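Long-range contacts in CELL WALL surface anchor family protein (Streptococcus pneumoniae, PDB 2WW8), which serves as the pilus adhesin RrgA of pneumococcus and probably mediates attachment to host cells through an integrin I-like domain: residues Y321-N326 with T371-Q376; Q449-K454 with L494-S499; V687-Y692 with K717-R722. All coordinates share one frame; numbering follows the deposited sequence.

Interaction 1 (Y321-N326 with T371-Q376); sequences YLKLTN and TQQARQ
Gln373, the last residue of helix 359-373, reaches across to the backbone of Leu322 and Leu324. Its side chain carries most of the contact. At the root, Gln373 CB lies 3.9 Å from Leu324 CD1. CG is turned anti to the carbonyl carbon (chi1 -52°), and the chain then runs extended, which carries the amide to the strand backbone. There the two ends of the amide divide the work. Gln373 OE1 accepts a hydrogen bond from Leu324 N at 3.0 Å. It also takes a proton from a water that donates again to Leu324 O, so two donors grip this oxygen. Gln373 NE2 donates to Leu322 O at 3.1 Å with an N-H...O angle of 167°, and that oxygen lies in the plane of the amide. The paired bonds fix the rotation of the amide and leave little doubt which end is oxygen.

Lys323 sits between the two bonded residues. Its side chain crosses Gln373 at about a right angle, with Lys323 CG 3.7 Å from Gln373 OE1. Its NZ goes elsewhere, to a salt bridge with Asp330. Leu324 supplies the apolar part: Leu324 CD1 lies 3.7 Å from Ala374 N and 4.3 Å from Ala374 CB, where the chain leaves the helix. The same leucine is buried against Ile369 of the helix and Ala271 of strand 269-275.

Tyr321 and Thr325, either side of the corner at Lys323, bond to Leu272 and Val270 of strand 269-275, in the opposite direction. A helix end is thus tied by a side-chain amide to the edge of a parallel sheet that has gained an antiparallel neighbour. This is the edge arrangement of the von Willebrand A (integrin I-like) fold.

Interaction 2 (Q449-K454 with L494-S499); sequences QMFTDK and LNWRES
Phe451 lies over one face of the Trp496 indole, where a loop meets the end of strand 489-496. That strand belongs to an antiparallel sheet in the chain inserted in the integrin I-like (von Willebrand A) domain, and is flanked by strands 284-292 and 461-467. The two rings are tilted, with planes 32° apart and the Phe451 centroid 4.3 Å from that of the Trp496 five-membered ring. Phe451 CE2 sits 3.6 Å above the indole plane, over its centre. Phe451 CD2 approaches the pyrrole side, 3.5 Å from Trp496 CD1. Both residues hold CG anti to the carbonyl carbon (chi1 -59° in each), which turns both rings toward the other segment.

A backbone bond runs beside the rings. Lys454 O accepts from Trp496 N at 2.8 Å, with the donor in the carbonyl plane. The same oxygen receives a CA-H...O contact from Asn495. Past it, the extended Lys454 chain crosses the Asn495 side chain at a slant and leads away from the strand.

A water lies in the plane of the indole, at its edge. It donates to Asp453 O at 2.8 Å and accepts only a weak, 3.4 Å bond from Trp496 NE1.

Interaction 3 (V687-Y692 with K717-R722); sequences VSNKFY and KIRDVR
Phe691 and Arg719 pack closely. The arginine chain runs extended from CG to NE across one face of the ring. Arg719 CD makes a CH-pi contact, 3.6 Å from the Phe691 centroid and 19° off the normal. Farther along, Arg719 NE lies 3.2 Å from Phe691 CZ. The guanidinium runs on past the Phe691 CZ rim, its plane 25° from the ring, with Phe691 CE2 over its face. Its edge is used as well, since Arg719 NH1 donates to Asn689 O at 3.2 Å, close to the guanidinium plane. Arg719 starts with CG between the backbone N and the carbonyl carbon (chi1 62°), and its CB is only 2.9 Å from Lys690 O. Next to this pair the backbones form an antiparallel hydrogen-bonded bridge. Tyr692 N reaches Ile718 O at 2.7 Å, and Ile718 N returns a bond to Tyr692 O.

Toward Val687 the contact is of another kind, a turn held by separate bonds and a water. Residues 687-690 make a type II turn, with Lys690 on the exposed side. A water joins the two segments here, accepting from Asp720 N at 2.8 Å. It lies near Val687 O and Lys690 O, but its protons may not serve every acceptor around it. Asn689 N donates to Asp720 O at 2.7 Å, and Arg722 N to Ser688 OG in a bond so short that its exact length is doubtful. Tyr692 OH, from beyond the turn, accepts from Val687 N.

Both segments belong to the Ig-like tip pilin region. Strand 717-718 lies between 692-693 and 171-184, with backbone bonding between Lys717 and Leu175. Arg719 NE bonds to His172 O and NH2 to Ser142 O. Tyr692, Ile718 and Asp720 pack on Leu682 of strand 673-682.

The three contacts follow one another along the chain, each closing before the next opens. Interactions 1 and 2 are 40 Å apart between centres, and their nearest atoms are about 23 Å apart. Interaction 1 belongs to the edge of the parallel sheet of the integrin I-like domain, which also carries the magnesium site. Interaction 2 lies in chain inserted between strands 379-386 and 533-539 of that sheet. Interaction 3 is 60 Å from interaction 1 and 91 Å from interaction 2, centre to centre. It belongs to the Ig-like region, where strand 717-718 meets strand 171-184 from before the integrin I-like domain. The spread reflects an elongated adhesin.

Interaction 1 (Y321-N326 with T371-Q376)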
loop_
_atom_site.group_PDB
_atom_site.type_symbol
_atom_site.label_atom_id
_atom_site.label_comp_id
_atom_site.label_asym_id
_atom_site.label_seq_id
_atom_site.Cartn_x
_atom_site.Cartn_y
_atom_site.Cartn_z
ATOM N N TYR A 321 -9.963 -32.213 -9.259
ATOM C CA TYR A 321 -11.059 -31.287 -9.359
ATOM C C TYR A 321 -11.729 -31.535 -10.690
ATOM O O TYR A 321 -11.339 -30.978 -11.738
ATOM C CB TYR A 321 -10.556 -29.854 -9.155
ATOM C CG TYR A 321 -11.729 -28.949 -8.889
ATOM C CD1 TYR A 321 -12.508 -28.455 -9.954
ATOM C CD2 TYR A 321 -12.073 -28.586 -7.588
ATOM C CE1 TYR A 321 -13.583 -27.611 -9.739
ATOM C CE2 TYR A 321 -13.167 -27.741 -7.340
ATOM C CZ TYR A 321 -13.891 -27.286 -8.425
ATOM O OH TYR A 321 -14.969 -26.496 -8.178
ATOM N N LEU A 322 -12.729 -32.410 -10.654
ATOM C CA LEU A 322 -13.150 -33.102 -11.874
ATOM C C LEU A 322 -14.223 -32.305 -12.639
ATOM O O LEU A 322 -15.036 -32.912 -13.337
ATOM C CB LEU A 322 -13.744 -34.472 -11.549
ATOM C CG LEU A 322 -12.691 -35.414 -10.981
ATOM C CD1 LEU A 322 -13.251 -36.749 -10.428
ATOM C CD2 LEU A 322 -11.470 -35.585 -11.874
ATOM N N LYS A 323 -14.230 -30.982 -12.483
ATOM C CA LYS A 323 -15.170 -30.084 -13.141
ATOM C C LYS A 323 -14.413 -28.895 -13.776
ATOM O O LYS A 323 -13.589 -28.204 -13.097
ATOM C CB LYS A 323 -16.155 -29.622 -12.083
ATOM C CG LYS A 323 -17.422 -28.969 -12.617
ATOM C CD LYS A 323 -18.234 -28.281 -11.507
ATOM C CE LYS A 323 -17.955 -26.787 -11.447
ATOM N NZ LYS A 323 -18.338 -26.248 -10.114
ATOM N N LEU A 324 -14.611 -28.710 -15.095
ATOM C CA LEU A 324 -14.076 -27.540 -15.829
ATOM C C LEU A 324 -14.695 -26.312 -15.187
ATOM O O LEU A 324 -15.933 -26.243 -15.050
ATOM C CB LEU A 324 -14.506 -27.570 -17.305
ATOM C CG LEU A 324 -13.627 -28.494 -18.150
ATOM C CD1 LEU A 324 -14.227 -28.503 -19.542
ATOM C CD2 LEU A 324 -12.197 -28.009 -18.114
ATOM N N THR A 325 -13.882 -25.341 -14.773
ATOM C CA THR A 325 -14.418 -24.204 -14.029
ATOM C C THR A 325 -13.624 -22.936 -14.366
ATOM O O THR A 325 -12.412 -23.042 -14.588
ATOM C CB THR A 325 -14.370 -24.394 -12.486
ATOM O OG1 THR A 325 -14.975 -23.267 -11.827
ATOM C CG2 THR A 325 -12.966 -24.485 -11.925
ATOM N N ASN A 326 -14.274 -21.769 -14.339
ATOM C CA ASN A 326 -13.570 -20.479 -14.364
ATOM C C ASN A 326 -14.005 -19.593 -13.194
ATOM O O ASN A 326 -13.743 -18.385 -13.145
ATOM C CB ASN A 326 -13.790 -19.750 -15.698
ATOM C CG ASN A 326 -15.264 -19.355 -15.901
ATOM O OD1 ASN A 326 -16.125 -19.727 -15.118
ATOM N ND2 ASN A 326 -15.549 -18.567 -16.924
ATOM N N THR A 371 -15.241 -34.343 -23.188
ATOM C CA THR A 371 -16.417 -34.766 -23.932
ATOM C C THR A 371 -17.707 -34.224 -23.265
ATOM O O THR A 371 -18.639 -33.733 -23.913
ATOM C CB THR A 371 -16.407 -36.323 -24.148
ATOM O OG1 THR A 371 -15.275 -36.659 -24.983
ATOM C CG2 THR A 371 -17.683 -36.718 -24.924
ATOM N N GLN A 372 -17.782 -34.379 -21.947
ATOM C CA GLN A 372 -19.032 -34.092 -21.248
ATOM C C GLN A 372 -19.177 -32.623 -20.920
ATOM O O GLN A 372 -20.293 -32.121 -20.930
ATOM C CB GLN A 372 -19.123 -34.890 -19.964
ATOM C CG GLN A 372 -19.345 -36.355 -20.345
ATOM C CD GLN A 372 -19.544 -37.151 -19.103
ATOM O OE1 GLN A 372 -19.547 -36.575 -18.011
ATOM N NE2 GLN A 372 -19.693 -38.460 -19.234
ATOM N N GLN A 373 -18.065 -31.942 -20.663
ATOM C CA GLN A 373 -18.179 -30.581 -20.107
ATOM C C GLN A 373 -17.613 -29.446 -20.976
ATOM O O GLN A 373 -17.951 -28.306 -20.709
ATOM C CB GLN A 373 -17.500 -30.515 -18.752
ATOM C CG GLN A 373 -17.985 -31.630 -17.751
ATOM C CD GLN A 373 -17.154 -31.508 -16.463
ATOM O OE1 GLN A 373 -16.908 -30.394 -15.997
ATOM N NE2 GLN A 373 -16.725 -32.594 -15.902
ATOM N N ALA A 374 -16.788 -29.722 -21.977
ATOM C CA ALA A 374 -16.183 -28.641 -22.751
ATOM C C ALA A 374 -17.252 -27.894 -23.560
ATOM O O ALA A 374 -18.276 -28.461 -23.990
ATOM C CB ALA A 374 -15.106 -29.197 -23.701
ATOM N N ARG A 375 -16.992 -26.607 -23.769
ATOM C CA ARG A 375 -17.791 -25.847 -24.673
ATOM C C ARG A 375 -17.633 -26.270 -26.129
ATOM O O ARG A 375 -16.588 -26.748 -26.544
ATOM C CB ARG A 375 -17.549 -24.345 -24.494
ATOM C CG ARG A 375 -17.894 -23.928 -23.059
ATOM C CD ARG A 375 -17.274 -22.556 -22.833
ATOM N NE ARG A 375 -15.848 -22.741 -22.570
ATOM C CZ ARG A 375 -15.090 -21.791 -22.025
ATOM N NH1 ARG A 375 -15.621 -20.593 -21.842
ATOM N NH2 ARG A 375 -13.807 -22.005 -21.788
ATOM N N GLN A 376 -18.679 -26.055 -26.913
ATOM C CA GLN A 376 -18.619 -26.330 -28.346
ATOM C C GLN A 376 -17.502 -25.546 -29.084
ATOM O O GLN A 376 -16.711 -26.117 -29.842
ATOM C CB GLN A 376 -19.979 -26.048 -28.994
ATOM C CG GLN A 376 -19.926 -26.310 -30.538
ATOM C CD GLN A 376 -21.223 -26.022 -31.264
ATOM O OE1 GLN A 376 -21.281 -25.085 -32.065
ATOM N NE2 GLN A 376 -22.278 -26.803 -30.994
HETATM O O HOH W 1 -18.183 -27.914 -15.693
#

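Interaction 2 (Q449-K454 with L494-S499)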
loop_
_atom_site.group_PDB
_atom_site.type_symbol
_atom_site.label_atom_id
_atom_site.label_comp_id
_atom_site.label_asym_id
_atom_site.label_seq_id
_atom_site.Cartn_x
_atom_site.Cartn_y
_atom_site.Cartn_z
ATOM N N GLN A 449 6.274 -54.298 -18.687
ATOM C CA GLN A 449 6.067 -55.581 -19.340
ATOM C C GLN A 449 4.906 -56.337 -18.720
ATOM O O GLN A 449 4.558 -56.212 -17.543
ATOM C CB GLN A 449 7.369 -56.414 -19.302
ATOM C CG GLN A 449 8.600 -55.737 -19.954
ATOM C CD GLN A 449 8.440 -55.521 -21.474
ATOM O OE1 GLN A 449 7.776 -56.311 -22.179
ATOM N NE2 GLN A 449 9.089 -54.473 -21.987
ATOM N N MET A 450 4.290 -57.144 -19.562
ATOM C CA MET A 450 3.404 -58.198 -19.119
ATOM C C MET A 450 4.203 -59.496 -19.402
ATOM O O MET A 450 4.484 -59.807 -20.543
ATOM C CB MET A 450 2.104 -58.219 -19.914
ATOM C CG MET A 450 1.318 -56.914 -19.815
ATOM S SD MET A 450 -0.035 -56.971 -21.004
ATOM C CE MET A 450 -0.910 -55.400 -20.726
ATOM N N PHE A 451 4.583 -60.237 -18.370
ATOM C CA PHE A 451 5.615 -61.271 -18.527
ATOM C C PHE A 451 5.058 -62.424 -19.346
ATOM O O PHE A 451 3.884 -62.784 -19.181
ATOM C CB PHE A 451 6.036 -61.770 -17.136
ATOM C CG PHE A 451 6.582 -60.674 -16.270
ATOM C CD1 PHE A 451 7.652 -59.905 -16.701
ATOM C CD2 PHE A 451 6.002 -60.378 -15.043
ATOM C CE1 PHE A 451 8.143 -58.853 -15.954
ATOM C CE2 PHE A 451 6.496 -59.341 -14.260
ATOM C CZ PHE A 451 7.561 -58.570 -14.698
ATOM N N THR A 452 5.895 -62.978 -20.211
ATOM C CA THR A 452 5.532 -64.146 -20.993
ATOM C C THR A 452 6.036 -65.442 -20.340
ATOM O O THR A 452 5.726 -66.543 -20.826
ATOM C CB THR A 452 6.103 -64.057 -22.412
ATOM O OG1 THR A 452 7.519 -64.035 -22.285
ATOM C CG2 THR A 452 5.715 -62.760 -23.085
ATOM N N ASP A 453 6.798 -65.355 -19.248
ATOM C CA ASP A 453 7.218 -66.514 -18.404
ATOM C C ASP A 453 6.606 -66.255 -17.012
ATOM O O ASP A 453 6.860 -65.190 -16.438
ATOM C CB ASP A 453 8.744 -66.467 -18.321
ATOM C CG ASP A 453 9.373 -67.570 -17.446
ATOM O OD1 ASP A 453 8.681 -68.332 -16.720
ATOM O OD2 ASP A 453 10.621 -67.670 -17.535
ATOM N N LYS A 454 5.781 -67.171 -16.501
ATOM C CA LYS A 454 5.123 -67.012 -15.201
ATOM C C LYS A 454 6.096 -67.094 -14.016
ATOM O O LYS A 454 5.728 -66.747 -12.898
ATOM C CB LYS A 454 4.270 -68.274 -14.993
ATOM C CG LYS A 454 3.047 -68.313 -15.878
ATOM C CD LYS A 454 2.091 -69.424 -15.408
ATOM C CE LYS A 454 0.892 -69.424 -16.364
ATOM N NZ LYS A 454 -0.078 -70.503 -16.088
ATOM N N LEU A 494 7.139 -69.677 -6.487
ATOM C CA LEU A 494 6.384 -68.503 -6.878
ATOM C C LEU A 494 6.251 -68.230 -8.381
ATOM O O LEU A 494 7.237 -68.363 -9.132
ATOM C CB LEU A 494 6.967 -67.233 -6.242
ATOM C CG LEU A 494 7.146 -67.244 -4.720
ATOM C CD1 LEU A 494 7.923 -66.024 -4.251
ATOM C CD2 LEU A 494 5.784 -67.442 -3.968
ATOM N N ASN A 495 5.066 -67.761 -8.759
ATOM C CA ASN A 495 4.788 -67.380 -10.142
ATOM C C ASN A 495 4.170 -65.993 -10.055
ATOM O O ASN A 495 3.546 -65.640 -9.037
ATOM C CB ASN A 495 3.738 -68.281 -10.827
ATOM C CG ASN A 495 4.276 -69.590 -11.348
ATOM O OD1 ASN A 495 5.461 -69.914 -11.288
ATOM N ND2 ASN A 495 3.360 -70.373 -11.904
ATOM N N TRP A 496 4.336 -65.179 -11.107
ATOM C CA TRP A 496 3.532 -63.920 -11.161
ATOM C C TRP A 496 2.008 -64.270 -11.292
ATOM O O TRP A 496 1.655 -65.261 -11.969
ATOM C CB TRP A 496 3.933 -63.126 -12.434
ATOM C CG TRP A 496 5.355 -62.797 -12.435
ATOM C CD1 TRP A 496 6.322 -63.342 -13.226
ATOM C CD2 TRP A 496 6.022 -61.851 -11.573
ATOM N NE1 TRP A 496 7.540 -62.827 -12.899
ATOM C CE2 TRP A 496 7.385 -61.894 -11.906
ATOM C CE3 TRP A 496 5.589 -60.981 -10.559
ATOM C CZ2 TRP A 496 8.350 -61.101 -11.269
ATOM C CZ3 TRP A 496 6.540 -60.187 -9.921
ATOM C CH2 TRP A 496 7.907 -60.256 -10.286
ATOM N N ARG A 497 1.115 -63.525 -10.645
ATOM C CA ARG A 497 -0.327 -63.769 -10.790
ATOM C C ARG A 497 -0.834 -63.448 -12.209
ATOM O O ARG A 497 -0.195 -62.647 -12.934
ATOM C CB ARG A 497 -1.111 -63.050 -9.659
ATOM C CG ARG A 497 -1.374 -61.589 -9.882
ATOM C CD ARG A 497 -2.153 -61.009 -8.680
ATOM N NE ARG A 497 -2.718 -59.684 -8.938
ATOM C CZ ARG A 497 -2.089 -58.545 -8.683
ATOM N NH1 ARG A 497 -0.855 -58.574 -8.184
ATOM N NH2 ARG A 497 -2.667 -57.373 -8.978
ATOM N N GLU A 498 -1.910 -64.149 -12.610
ATOM C CA GLU A 498 -2.445 -64.085 -13.943
ATOM C C GLU A 498 -2.507 -62.631 -14.476
ATOM O O GLU A 498 -2.105 -62.364 -15.582
ATOM C CB GLU A 498 -3.869 -64.643 -13.991
ATOM C CG GLU A 498 -4.294 -64.895 -15.433
ATOM C CD GLU A 498 -4.849 -63.624 -16.151
ATOM O OE1 GLU A 498 -5.400 -62.753 -15.426
ATOM O OE2 GLU A 498 -4.768 -63.444 -17.415
ATOM N N SER A 499 -3.050 -61.717 -13.691
ATOM C CA SER A 499 -3.298 -60.356 -14.198
ATOM C C SER A 499 -2.041 -59.525 -14.507
ATOM O O SER A 499 -2.162 -58.469 -15.102
ATOM C CB SER A 499 -4.236 -59.650 -13.226
ATOM O OG SER A 499 -3.480 -59.259 -12.108
HETATM O O HOH W 2 9.300 -64.233 -15.492
#

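Interaction 3 (V687-Y692 with K717-R722)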
loop_
_atom_site.group_PDB
_atom_site.type_symbol
_atom_site.label_atom_id
_atom_site.label_comp_id
_atom_site.label_asym_id
_atom_site.label_seq_id
_atom_site.Cartn_x
_atom_site.Cartn_y
_atom_site.Cartn_z
ATOM N N VAL A 687 -2.943 30.303 0.302
ATOM C CA VAL A 687 -4.029 30.874 1.095
ATOM C C VAL A 687 -4.251 30.099 2.387
ATOM O O VAL A 687 -4.470 28.901 2.381
ATOM C CB VAL A 687 -5.323 30.960 0.269
ATOM C CG1 VAL A 687 -6.513 31.400 1.120
ATOM C CG2 VAL A 687 -5.122 31.924 -0.919
ATOM N N SER A 688 -4.256 30.793 3.514
ATOM C CA SER A 688 -4.441 30.130 4.797
ATOM C C SER A 688 -5.621 29.143 4.797
ATOM O O SER A 688 -6.693 29.508 4.349
ATOM C CB SER A 688 -4.614 31.219 5.876
ATOM O OG SER A 688 -4.150 30.755 7.132
ATOM N N ASN A 689 -5.418 27.919 5.289
ATOM C CA ASN A 689 -6.478 26.941 5.583
ATOM C C ASN A 689 -6.959 26.109 4.383
ATOM O O ASN A 689 -7.664 25.093 4.521
ATOM C CB ASN A 689 -7.649 27.634 6.308
ATOM C CG ASN A 689 -7.431 27.711 7.809
ATOM O OD1 ASN A 689 -6.869 26.801 8.417
ATOM N ND2 ASN A 689 -7.894 28.790 8.427
ATOM N N LYS A 690 -6.577 26.598 3.207
ATOM C CA LYS A 690 -6.976 26.068 1.907
ATOM C C LYS A 690 -6.161 24.837 1.475
ATOM O O LYS A 690 -4.921 24.791 1.567
ATOM C CB LYS A 690 -6.862 27.182 0.862
ATOM C CG LYS A 690 -7.320 26.793 -0.531
ATOM C CD LYS A 690 -7.253 27.971 -1.528
ATOM C CE LYS A 690 -7.451 27.555 -2.998
ATOM N NZ LYS A 690 -8.704 26.774 -3.095
ATOM N N PHE A 691 -6.873 23.822 1.008
ATOM C CA PHE A 691 -6.227 22.581 0.582
ATOM C C PHE A 691 -5.813 22.688 -0.877
ATOM O O PHE A 691 -6.617 23.040 -1.736
ATOM C CB PHE A 691 -7.130 21.374 0.806
ATOM C CG PHE A 691 -7.019 20.805 2.179
ATOM C CD1 PHE A 691 -5.889 20.099 2.552
ATOM C CD2 PHE A 691 -8.050 20.974 3.103
ATOM C CE1 PHE A 691 -5.776 19.556 3.849
ATOM C CE2 PHE A 691 -7.953 20.448 4.398
ATOM C CZ PHE A 691 -6.825 19.747 4.782
ATOM N N TYR A 692 -4.555 22.403 -1.162
ATOM C CA TYR A 692 -4.060 22.421 -2.542
ATOM C C TYR A 692 -3.789 20.990 -2.974
ATOM O O TYR A 692 -3.086 20.268 -2.259
ATOM C CB TYR A 692 -2.752 23.240 -2.619
ATOM C CG TYR A 692 -3.008 24.731 -2.482
ATOM C CD1 TYR A 692 -3.029 25.316 -1.217
ATOM C CD2 TYR A 692 -3.283 25.546 -3.598
ATOM C CE1 TYR A 692 -3.292 26.673 -1.065
ATOM C CE2 TYR A 692 -3.526 26.930 -3.430
ATOM C CZ TYR A 692 -3.543 27.473 -2.159
ATOM O OH TYR A 692 -3.799 28.828 -1.917
ATOM N N LYS A 717 -3.673 16.193 -1.042
ATOM C CA LYS A 717 -3.851 17.636 -0.842
ATOM C C LYS A 717 -3.037 18.061 0.366
ATOM O O LYS A 717 -2.901 17.261 1.299
ATOM C CB LYS A 717 -5.311 17.990 -0.535
ATOM C CG LYS A 717 -6.221 17.819 -1.740
ATOM C CD LYS A 717 -6.941 16.498 -1.721
ATOM C CE LYS A 717 -8.060 16.522 -2.770
ATOM N NZ LYS A 717 -7.559 15.943 -4.090
ATOM N N ILE A 718 -2.542 19.301 0.371
ATOM C CA ILE A 718 -1.825 19.800 1.541
ATOM C C ILE A 718 -2.270 21.237 1.767
ATOM O O ILE A 718 -2.710 21.923 0.814
ATOM C CB ILE A 718 -0.284 19.720 1.380
ATOM C CG1 ILE A 718 0.173 20.556 0.174
ATOM C CG2 ILE A 718 0.157 18.233 1.277
ATOM C CD1 ILE A 718 1.673 20.694 0.035
ATOM N N ARG A 719 -2.184 21.670 3.031
ATOM C CA ARG A 719 -2.474 23.063 3.358
ATOM C C ARG A 719 -1.597 23.556 4.496
ATOM O O ARG A 719 -0.852 22.776 5.101
ATOM C CB ARG A 719 -3.931 23.220 3.799
ATOM C CG ARG A 719 -4.212 22.402 5.056
ATOM C CD ARG A 719 -5.514 22.824 5.663
ATOM N NE ARG A 719 -5.910 22.010 6.803
ATOM C CZ ARG A 719 -6.965 22.304 7.547
ATOM N NH1 ARG A 719 -7.672 23.379 7.233
ATOM N NH2 ARG A 719 -7.292 21.544 8.580
ATOM N N ASP A 720 -1.702 24.851 4.795
ATOM C CA ASP A 720 -1.093 25.430 5.998
ATOM C C ASP A 720 -1.971 26.594 6.462
ATOM O O ASP A 720 -2.880 26.994 5.725
ATOM C CB ASP A 720 0.344 25.925 5.781
ATOM C CG ASP A 720 1.126 26.078 7.097
ATOM O OD1 ASP A 720 0.663 25.643 8.179
ATOM O OD2 ASP A 720 2.227 26.652 7.066
ATOM N N VAL A 721 -1.714 27.099 7.668
ATOM C CA VAL A 721 -2.488 28.226 8.199
ATOM C C VAL A 721 -1.488 29.357 8.418
ATOM O O VAL A 721 -0.423 29.140 9.011
ATOM C CB VAL A 721 -3.272 27.876 9.498
ATOM C CG1 VAL A 721 -2.356 27.378 10.610
ATOM C CG2 VAL A 721 -4.046 29.090 10.027
ATOM N N ARG A 722 -1.789 30.540 7.901
ATOM C CA ARG A 722 -0.788 31.588 7.933
ATOM C C ARG A 722 -0.670 32.180 9.344
ATOM O O ARG A 722 -1.666 32.292 10.066
ATOM C CB ARG A 722 -1.179 32.639 6.917
ATOM C CG ARG A 722 -0.010 33.390 6.364
ATOM C CD ARG A 722 -0.659 34.208 5.268
ATOM N NE ARG A 722 -0.502 33.566 3.974
ATOM C CZ ARG A 722 0.696 33.412 3.428
ATOM N NH1 ARG A 722 1.752 33.847 4.108
ATOM N NH2 ARG A 722 0.841 32.820 2.248
HETATM O O HOH W 3 -2.845 26.245 2.648
#